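Chromosome-partitioning protein Spo0J (Thermus thermophilus HB27, PDB 1VZ0) binds the plasmid centromere-like site parS, stimulates the ATPase activity of Soj and is probably involved in chromosome partitioning. Local coordinates at residues L64-G69 / E73-E78; A108-L113 / A141-K146. All blocks are in the same frame, centred on the assembly; numbering follows the deposited sequence.

Interaction 1 of 2, residues L64-G69 / E73-E78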
ATOM      1  N   LEU C  64       4.510  20.074  -5.850  1.00 42.23           N
ATOM      2  CA  LEU C  64       3.616  20.581  -6.874  1.00 39.88           C
ATOM      3  C   LEU C  64       2.494  21.274  -6.122  1.00 39.10           C
ATOM      4  O   LEU C  64       1.831  20.664  -5.281  1.00 38.05           O
ATOM      5  CB  LEU C  64       3.070  19.438  -7.730  1.00 44.17           C
ATOM      6  CG  LEU C  64       2.524  19.828  -9.111  1.00 50.68           C
ATOM      7  CD1 LEU C  64       2.007  18.588  -9.816  1.00 51.22           C
ATOM      8  CD2 LEU C  64       1.410  20.852  -8.976  1.00 52.95           C
ATOM      9  N   VAL C  65       2.288  22.553  -6.415  1.00 36.81           N
ATOM     10  CA  VAL C  65       1.256  23.317  -5.732  1.00 34.44           C
ATOM     11  C   VAL C  65       0.369  24.125  -6.671  1.00 36.07           C
ATOM     12  O   VAL C  65       0.649  24.251  -7.866  1.00 33.45           O
ATOM     13  CB  VAL C  65       1.891  24.292  -4.726  1.00 33.87           C
ATOM     14  CG1 VAL C  65       2.812  23.532  -3.788  1.00 30.93           C
ATOM     15  CG2 VAL C  65       2.678  25.369  -5.464  1.00 28.75           C
ATOM     16  N   ARG C  66      -0.713  24.654  -6.117  1.00 36.83           N
ATOM     17  CA  ARG C  66      -1.624  25.496  -6.877  1.00 41.28           C
ATOM     18  C   ARG C  66      -1.939  26.711  -6.014  1.00 45.26           C
ATOM     19  O   ARG C  66      -1.883  26.641  -4.781  1.00 43.06           O
ATOM     20  CB  ARG C  66      -2.919  24.754  -7.229  1.00 36.79           C
ATOM     21  CG  ARG C  66      -3.862  24.496  -6.062  1.00 30.69           C
ATOM     22  CD  ARG C  66      -5.208  24.001  -6.587  1.00 29.00           C
ATOM     23  NE  ARG C  66      -6.191  23.823  -5.526  1.00 30.29           N
ATOM     24  CZ  ARG C  66      -7.503  23.772  -5.733  1.00 34.49           C
ATOM     25  NH1 ARG C  66      -8.330  23.608  -4.709  1.00 29.57           N
ATOM     26  NH2 ARG C  66      -7.991  23.896  -6.967  1.00 32.74           N
ATOM     27  N   PRO C  67      -2.250  27.849  -6.650  1.00 48.09           N
ATOM     28  CA  PRO C  67      -2.570  29.078  -5.918  1.00 51.57           C
ATOM     29  C   PRO C  67      -3.843  28.948  -5.083  1.00 55.23           C
ATOM     30  O   PRO C  67      -4.845  28.397  -5.544  1.00 54.53           O
ATOM     31  CB  PRO C  67      -2.719  30.111  -7.032  1.00 52.27           C
ATOM     32  CG  PRO C  67      -1.792  29.601  -8.097  1.00 52.03           C
ATOM     33  CD  PRO C  67      -2.099  28.122  -8.089  1.00 51.84           C
ATOM     34  N   GLN C  68      -3.793  29.453  -3.855  1.00 58.71           N
ATOM     35  CA  GLN C  68      -4.941  29.411  -2.952  1.00 64.40           C
ATOM     36  C   GLN C  68      -4.944  30.589  -1.988  1.00 65.61           C
ATOM     37  O   GLN C  68      -4.055  30.718  -1.144  1.00 63.46           O
ATOM     38  CB  GLN C  68      -4.956  28.107  -2.153  1.00 68.37           C
ATOM     39  CG  GLN C  68      -5.796  27.008  -2.780  1.00 75.17           C
ATOM     40  CD  GLN C  68      -7.279  27.334  -2.776  1.00 79.47           C
ATOM     41  OE1 GLN C  68      -7.705  28.347  -3.329  1.00 83.48           O
ATOM     42  NE2 GLN C  68      -8.073  26.473  -2.146  1.00 79.79           N
ATOM     43  N   GLY C  69      -5.955  31.444  -2.124  1.00 66.04           N
ATOM     44  CA  GLY C  69      -6.077  32.606  -1.265  1.00 67.90           C
ATOM     45  C   GLY C  69      -4.822  33.458  -1.186  1.00 69.84           C
ATOM     46  O   GLY C  69      -4.369  34.025  -2.185  1.00 68.52           O
ATOM     47  N   GLU C  73      -1.710  25.686  -2.049  1.00 45.14           N
ATOM     48  CA  GLU C  73      -2.257  24.430  -1.554  1.00 40.76           C
ATOM     49  C   GLU C  73      -1.485  23.297  -2.224  1.00 38.19           C
ATOM     50  O   GLU C  73      -1.321  23.290  -3.440  1.00 37.79           O
ATOM     51  CB  GLU C  73      -3.742  24.333  -1.904  1.00 35.50           C
ATOM     52  CG  GLU C  73      -4.429  23.057  -1.442  1.00 35.49           C
ATOM     53  CD  GLU C  73      -5.915  23.060  -1.760  1.00 32.16           C
ATOM     54  OE1 GLU C  73      -6.739  23.318  -0.857  1.00 35.55           O
ATOM     55  OE2 GLU C  73      -6.262  22.820  -2.927  1.00 33.25           O
ATOM     56  N   LEU C  74      -1.006  22.349  -1.425  1.00 37.63           N
ATOM     57  CA  LEU C  74      -0.243  21.219  -1.947  1.00 33.27           C
ATOM     58  C   LEU C  74      -1.094  20.401  -2.907  1.00 30.46           C
ATOM     59  O   LEU C  74      -2.249  20.112  -2.615  1.00 27.99           O
ATOM     60  CB  LEU C  74       0.211  20.321  -0.798  1.00 33.26           C
ATOM     61  CG  LEU C  74       1.614  19.706  -0.851  1.00 40.98           C
ATOM     62  CD1 LEU C  74       1.538  18.283  -0.301  1.00 37.89           C
ATOM     63  CD2 LEU C  74       2.164  19.701  -2.275  1.00 37.01           C
ATOM     64  N   VAL C  75      -0.521  20.027  -4.047  1.00 29.10           N
ATOM     65  CA  VAL C  75      -1.244  19.245  -5.047  1.00 30.07           C
ATOM     66  C   VAL C  75      -0.596  17.871  -5.250  1.00 31.07           C
ATOM     67  O   VAL C  75      -1.270  16.903  -5.620  1.00 28.17           O
ATOM     68  CB  VAL C  75      -1.308  20.009  -6.402  1.00 31.19           C
ATOM     69  CG1 VAL C  75      -1.917  19.131  -7.484  1.00 32.04           C
ATOM     70  CG2 VAL C  75      -2.144  21.269  -6.236  1.00 33.29           C
ATOM     71  N   ALA C  76       0.712  17.793  -5.006  1.00 30.68           N
ATOM     72  CA  ALA C  76       1.448  16.536  -5.138  1.00 31.98           C
ATOM     73  C   ALA C  76       2.746  16.565  -4.333  1.00 31.64           C
ATOM     74  O   ALA C  76       3.430  17.584  -4.292  1.00 32.62           O
ATOM     75  CB  ALA C  76       1.750  16.251  -6.605  1.00 27.00           C
ATOM     76  N   GLY C  77       3.078  15.436  -3.705  1.00 32.42           N
ATOM     77  CA  GLY C  77       4.291  15.335  -2.906  1.00 30.89           C
ATOM     78  C   GLY C  77       4.032  15.483  -1.416  1.00 32.59           C
ATOM     79  O   GLY C  77       4.764  16.179  -0.709  1.00 34.14           O
ATOM     80  N   GLU C  78       2.995  14.812  -0.927  1.00 32.08           N
ATOM     81  CA  GLU C  78       2.637  14.892   0.480  1.00 35.24           C
ATOM     82  C   GLU C  78       3.792  14.521   1.422  1.00 35.17           C
ATOM     83  O   GLU C  78       4.083  15.265   2.354  1.00 36.92           O
ATOM     84  CB  GLU C  78       1.411  14.008   0.762  1.00 34.03           C
ATOM     85  CG  GLU C  78       0.636  14.363   2.046  1.00 41.37           C
ATOM     86  CD  GLU C  78      -0.226  15.625   1.907  1.00 46.35           C
ATOM     87  OE1 GLU C  78      -1.000  15.691   0.927  1.00 53.69           O
ATOM     88  OE2 GLU C  78      -0.147  16.536   2.771  1.00 31.89           O
TER

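Interaction 2 of 2, residues A108-L113 / A141-K146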
ATOM      1  N   ALA C 108      -4.309  13.887  -8.082  1.00 25.53           N
ATOM      2  CA  ALA C 108      -4.126  13.096  -6.869  1.00 30.20           C
ATOM      3  C   ALA C 108      -4.366  11.617  -7.160  1.00 30.80           C
ATOM      4  O   ALA C 108      -3.618  10.752  -6.705  1.00 33.42           O
ATOM      5  CB  ALA C 108      -5.066  13.573  -5.774  1.00 21.57           C
ATOM      6  N   LEU C 109      -5.411  11.328  -7.923  1.00 30.70           N
ATOM      7  CA  LEU C 109      -5.715   9.953  -8.268  1.00 29.16           C
ATOM      8  C   LEU C 109      -4.612   9.368  -9.139  1.00 29.25           C
ATOM      9  O   LEU C 109      -4.166   8.249  -8.905  1.00 27.56           O
ATOM     10  CB  LEU C 109      -7.060   9.869  -8.994  1.00 23.22           C
ATOM     11  CG  LEU C 109      -8.272  10.185  -8.113  1.00 26.49           C
ATOM     12  CD1 LEU C 109      -9.500  10.404  -8.987  1.00 26.69           C
ATOM     13  CD2 LEU C 109      -8.503   9.055  -7.111  1.00 18.74           C
ATOM     14  N   VAL C 110      -4.157  10.134 -10.127  1.00 32.37           N
ATOM     15  CA  VAL C 110      -3.111   9.662 -11.030  1.00 30.97           C
ATOM     16  C   VAL C 110      -1.767   9.398 -10.341  1.00 31.20           C
ATOM     17  O   VAL C 110      -1.131   8.373 -10.606  1.00 30.16           O
ATOM     18  CB  VAL C 110      -2.911  10.652 -12.220  1.00 33.02           C
ATOM     19  CG1 VAL C 110      -1.669  10.281 -13.028  1.00 30.61           C
ATOM     20  CG2 VAL C 110      -4.139  10.611 -13.129  1.00 34.94           C
ATOM     21  N   GLU C 111      -1.328  10.290  -9.454  1.00 31.03           N
ATOM     22  CA  GLU C 111      -0.039  10.068  -8.799  1.00 36.24           C
ATOM     23  C   GLU C 111      -0.137   8.847  -7.891  1.00 37.06           C
ATOM     24  O   GLU C 111       0.825   8.110  -7.690  1.00 33.33           O
ATOM     25  CB  GLU C 111       0.408  11.289  -7.981  1.00 38.78           C
ATOM     26  CG  GLU C 111      -0.359  11.534  -6.701  1.00 45.08           C
ATOM     27  CD  GLU C 111       0.386  12.445  -5.722  1.00 47.76           C
ATOM     28  OE1 GLU C 111      -0.283  13.058  -4.865  1.00 52.12           O
ATOM     29  OE2 GLU C 111       1.630  12.542  -5.793  1.00 47.27           O
ATOM     30  N   ASN C 112      -1.325   8.635  -7.351  1.00 37.52           N
ATOM     31  CA  ASN C 112      -1.554   7.499  -6.488  1.00 36.23           C
ATOM     32  C   ASN C 112      -1.466   6.205  -7.308  1.00 36.04           C
ATOM     33  O   ASN C 112      -0.855   5.223  -6.880  1.00 35.50           O
ATOM     34  CB  ASN C 112      -2.928   7.638  -5.859  1.00 42.72           C
ATOM     35  CG  ASN C 112      -3.018   6.963  -4.525  1.00 48.67           C
ATOM     36  OD1 ASN C 112      -3.121   5.741  -4.438  1.00 54.23           O
ATOM     37  ND2 ASN C 112      -2.971   7.758  -3.462  1.00 54.46           N
ATOM     38  N   LEU C 113      -2.063   6.218  -8.497  1.00 30.12           N
ATOM     39  CA  LEU C 113      -2.058   5.053  -9.373  1.00 27.09           C
ATOM     40  C   LEU C 113      -0.677   4.691  -9.920  1.00 27.26           C
ATOM     41  O   LEU C 113      -0.503   3.634 -10.513  1.00 28.91           O
ATOM     42  CB  LEU C 113      -3.033   5.274 -10.534  1.00 22.82           C
ATOM     43  CG  LEU C 113      -4.516   5.182 -10.158  1.00 25.12           C
ATOM     44  CD1 LEU C 113      -5.386   5.847 -11.215  1.00 25.88           C
ATOM     45  CD2 LEU C 113      -4.893   3.716  -9.982  1.00 20.51           C
ATOM     46  N   ALA C 141      -6.286   5.278 -19.298  1.00 49.01           N
ATOM     47  CA  ALA C 141      -5.178   4.416 -19.684  1.00 53.41           C
ATOM     48  C   ALA C 141      -3.969   5.260 -20.060  1.00 56.95           C
ATOM     49  O   ALA C 141      -2.840   4.969 -19.661  1.00 54.17           O
ATOM     50  CB  ALA C 141      -5.588   3.536 -20.858  1.00 51.50           C
ATOM     51  N   ARG C 142      -4.218   6.308 -20.835  1.00 61.16           N
ATOM     52  CA  ARG C 142      -3.157   7.204 -21.260  1.00 66.95           C
ATOM     53  C   ARG C 142      -2.525   7.860 -20.048  1.00 66.30           C
ATOM     54  O   ARG C 142      -1.319   7.760 -19.832  1.00 69.05           O
ATOM     55  CB  ARG C 142      -3.714   8.278 -22.197  1.00 72.45           C
ATOM     56  CG  ARG C 142      -4.149   7.732 -23.541  1.00 80.25           C
ATOM     57  CD  ARG C 142      -4.700   8.815 -24.448  1.00 85.38           C
ATOM     58  NE  ARG C 142      -4.858   8.313 -25.811  1.00 91.02           N
ATOM     59  CZ  ARG C 142      -5.306   9.035 -26.832  1.00 93.41           C
ATOM     60  NH1 ARG C 142      -5.410   8.486 -28.036  1.00 94.97           N
ATOM     61  NH2 ARG C 142      -5.654  10.302 -26.650  1.00 94.23           N
ATOM     62  N   ARG C 143      -3.348   8.524 -19.250  1.00 66.00           N
ATOM     63  CA  ARG C 143      -2.855   9.205 -18.068  1.00 65.21           C
ATOM     64  C   ARG C 143      -2.052   8.284 -17.148  1.00 63.87           C
ATOM     65  O   ARG C 143      -1.239   8.759 -16.356  1.00 63.87           O
ATOM     66  CB  ARG C 143      -4.023   9.836 -17.306  1.00 68.08           C
ATOM     67  CG  ARG C 143      -3.859  11.331 -17.081  1.00 73.80           C
ATOM     68  CD  ARG C 143      -2.586  11.619 -16.293  1.00 78.81           C
ATOM     69  NE  ARG C 143      -2.286  13.045 -16.201  1.00 82.46           N
ATOM     70  CZ  ARG C 143      -3.101  13.954 -15.677  1.00 85.66           C
ATOM     71  NH1 ARG C 143      -4.281  13.591 -15.193  1.00 84.02           N
ATOM     72  NH2 ARG C 143      -2.734  15.229 -15.633  1.00 88.39           N
ATOM     73  N   VAL C 144      -2.265   6.974 -17.257  1.00 60.98           N
ATOM     74  CA  VAL C 144      -1.534   6.035 -16.407  1.00 58.45           C
ATOM     75  C   VAL C 144      -0.540   5.164 -17.170  1.00 57.88           C
ATOM     76  O   VAL C 144       0.249   4.442 -16.562  1.00 60.03           O
ATOM     77  CB  VAL C 144      -2.497   5.115 -15.618  1.00 57.49           C
ATOM     78  CG1 VAL C 144      -3.448   5.958 -14.783  1.00 57.67           C
ATOM     79  CG2 VAL C 144      -3.264   4.213 -16.571  1.00 56.89           C
ATOM     80  N   GLY C 145      -0.581   5.230 -18.496  1.00 56.62           N
ATOM     81  CA  GLY C 145       0.338   4.450 -19.304  1.00 55.79           C
ATOM     82  C   GLY C 145       0.067   2.957 -19.346  1.00 53.98           C
ATOM     83  O   GLY C 145       0.973   2.152 -19.122  1.00 53.52           O
ATOM     84  N   LYS C 146      -1.175   2.584 -19.638  1.00 53.03           N
ATOM     85  CA  LYS C 146      -1.555   1.178 -19.715  1.00 52.50           C
ATOM     86  C   LYS C 146      -2.599   0.974 -20.805  1.00 53.47           C
ATOM     87  O   LYS C 146      -3.218   1.934 -21.264  1.00 54.98           O
ATOM     88  CB  LYS C 146      -2.093   0.706 -18.360  1.00 52.81           C
ATOM     89  CG  LYS C 146      -1.066   0.829 -17.247  1.00 53.53           C
ATOM     90  CD  LYS C 146      -1.575   0.320 -15.921  1.00 56.29           C
ATOM     91  CE  LYS C 146      -0.518   0.502 -14.843  1.00 57.10           C
ATOM     92  NZ  LYS C 146      -0.942  -0.069 -13.531  1.00 60.80           N
TER

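Interaction 1 of 2, residues L64-G69 / E73-E78
In the beta hairpin of strands 63-68 and 71-76, Glu73 pairs with Arg66, and past the Leu74-Val65 pair a classic beta bulge sets Val75 and Ala76 against Leu64. The Glu73 backbone makes both bonds of its antiparallel hydrogen-bonded pair, its N lying 2.9 Å from Arg66 O. Its side chain runs alongside that of Arg66 on the same face of the sheet, with CG anti to the backbone N (chi1 180°). The guanidinium grips it side-on: NE and NH1 both reach Glu73 OE2, which lies near the guanidinium plane. The carboxylate of Glu73 also forms salt bridges with Arg32 and Arg36 of the second subunit, while Arg66 NH2 pairs with Asp101 of its own chain, so the charge cluster reaches the interface through Glu73. Leu74, paired with Val65, brings its CD2 to 4.2 Å from Val65 CG1. At the bulge Leu64 O accepts from Val75 N at 2.7 Å and from Ala76 N at 3.1 Å. Val75 also lays its CG2 against the aliphatic part of Arg66, 3.7 Å from Arg66 CG. Ala76 completes its pair through Leu64 N, and its CB meets Leu64 CB at 3.6 Å.

Interaction 2 of 2, residues A108-L113 / A141-K146
Val110 and Arg143 carry most of this helix-to-helix contact, which joins the helix 101-114 to the first helix of the helix-turn-helix motif. The main contact is apolar: both methyls of Val110 press on the aliphatic part of the arginine, CG1 lying 3.6 Å from Arg143 CD and CG2 3.7 Å from the same carbon. The two side chains cross at about a right angle. A bend at chi2 (-59°) turns the arginine chain across the valine, and Arg143 NH1 comes to 3.6 Å from Val110 CG2, meeting the methyl obliquely. With an alanine at Val110 both methyls that press on Arg143 CD are gone, which is likely to open a gap beside the arginine chain and let it shift even while Glu106 holds its NH1. Further along, Leu113 CD1 meets Val144 CG1 at 4.1 Å, a looser apolar touch between obliquely crossing side chains. The polar end of Arg143 is engaged by Glu106, one turn before Val110, in a salt bridge through NH1. Backbone bonds finish helix 137-144: Gly145, with positive phi (72°), ends it in a Schellman motif, and Lys146 N returns to Ala141 O at 2.9 Å. Helix 120-132 packs beside both segments, its Tyr127 touching Leu113 and Lys146 and its Leu130 also meeting Leu113, while Leu109 rests on Ala129 of the same helix.

The centres of the two contacts lie 18 Å apart, and both segments of interaction 1 come earlier in the chain than those of interaction 2. The hairpin of strands 63-68 and 71-76 belongs to the ParB N-terminal domain, as does helix 101-114, whereas 141-146 lies in the inferred DNA-binding helix-turn-helix. Helix 101-114 connects them, because Glu111 packs on Ala76 of the hairpin, with its OE2 3.8 Å from Ala76 CB, while Val110, the residue before it, meets Arg143. Both contacts also touch the second subunit, Glu111 through a salt bridge to Arg170 of that chain. Sheet, DNA-binding motif and dimer partner are thus joined through neighbouring residues of one helix.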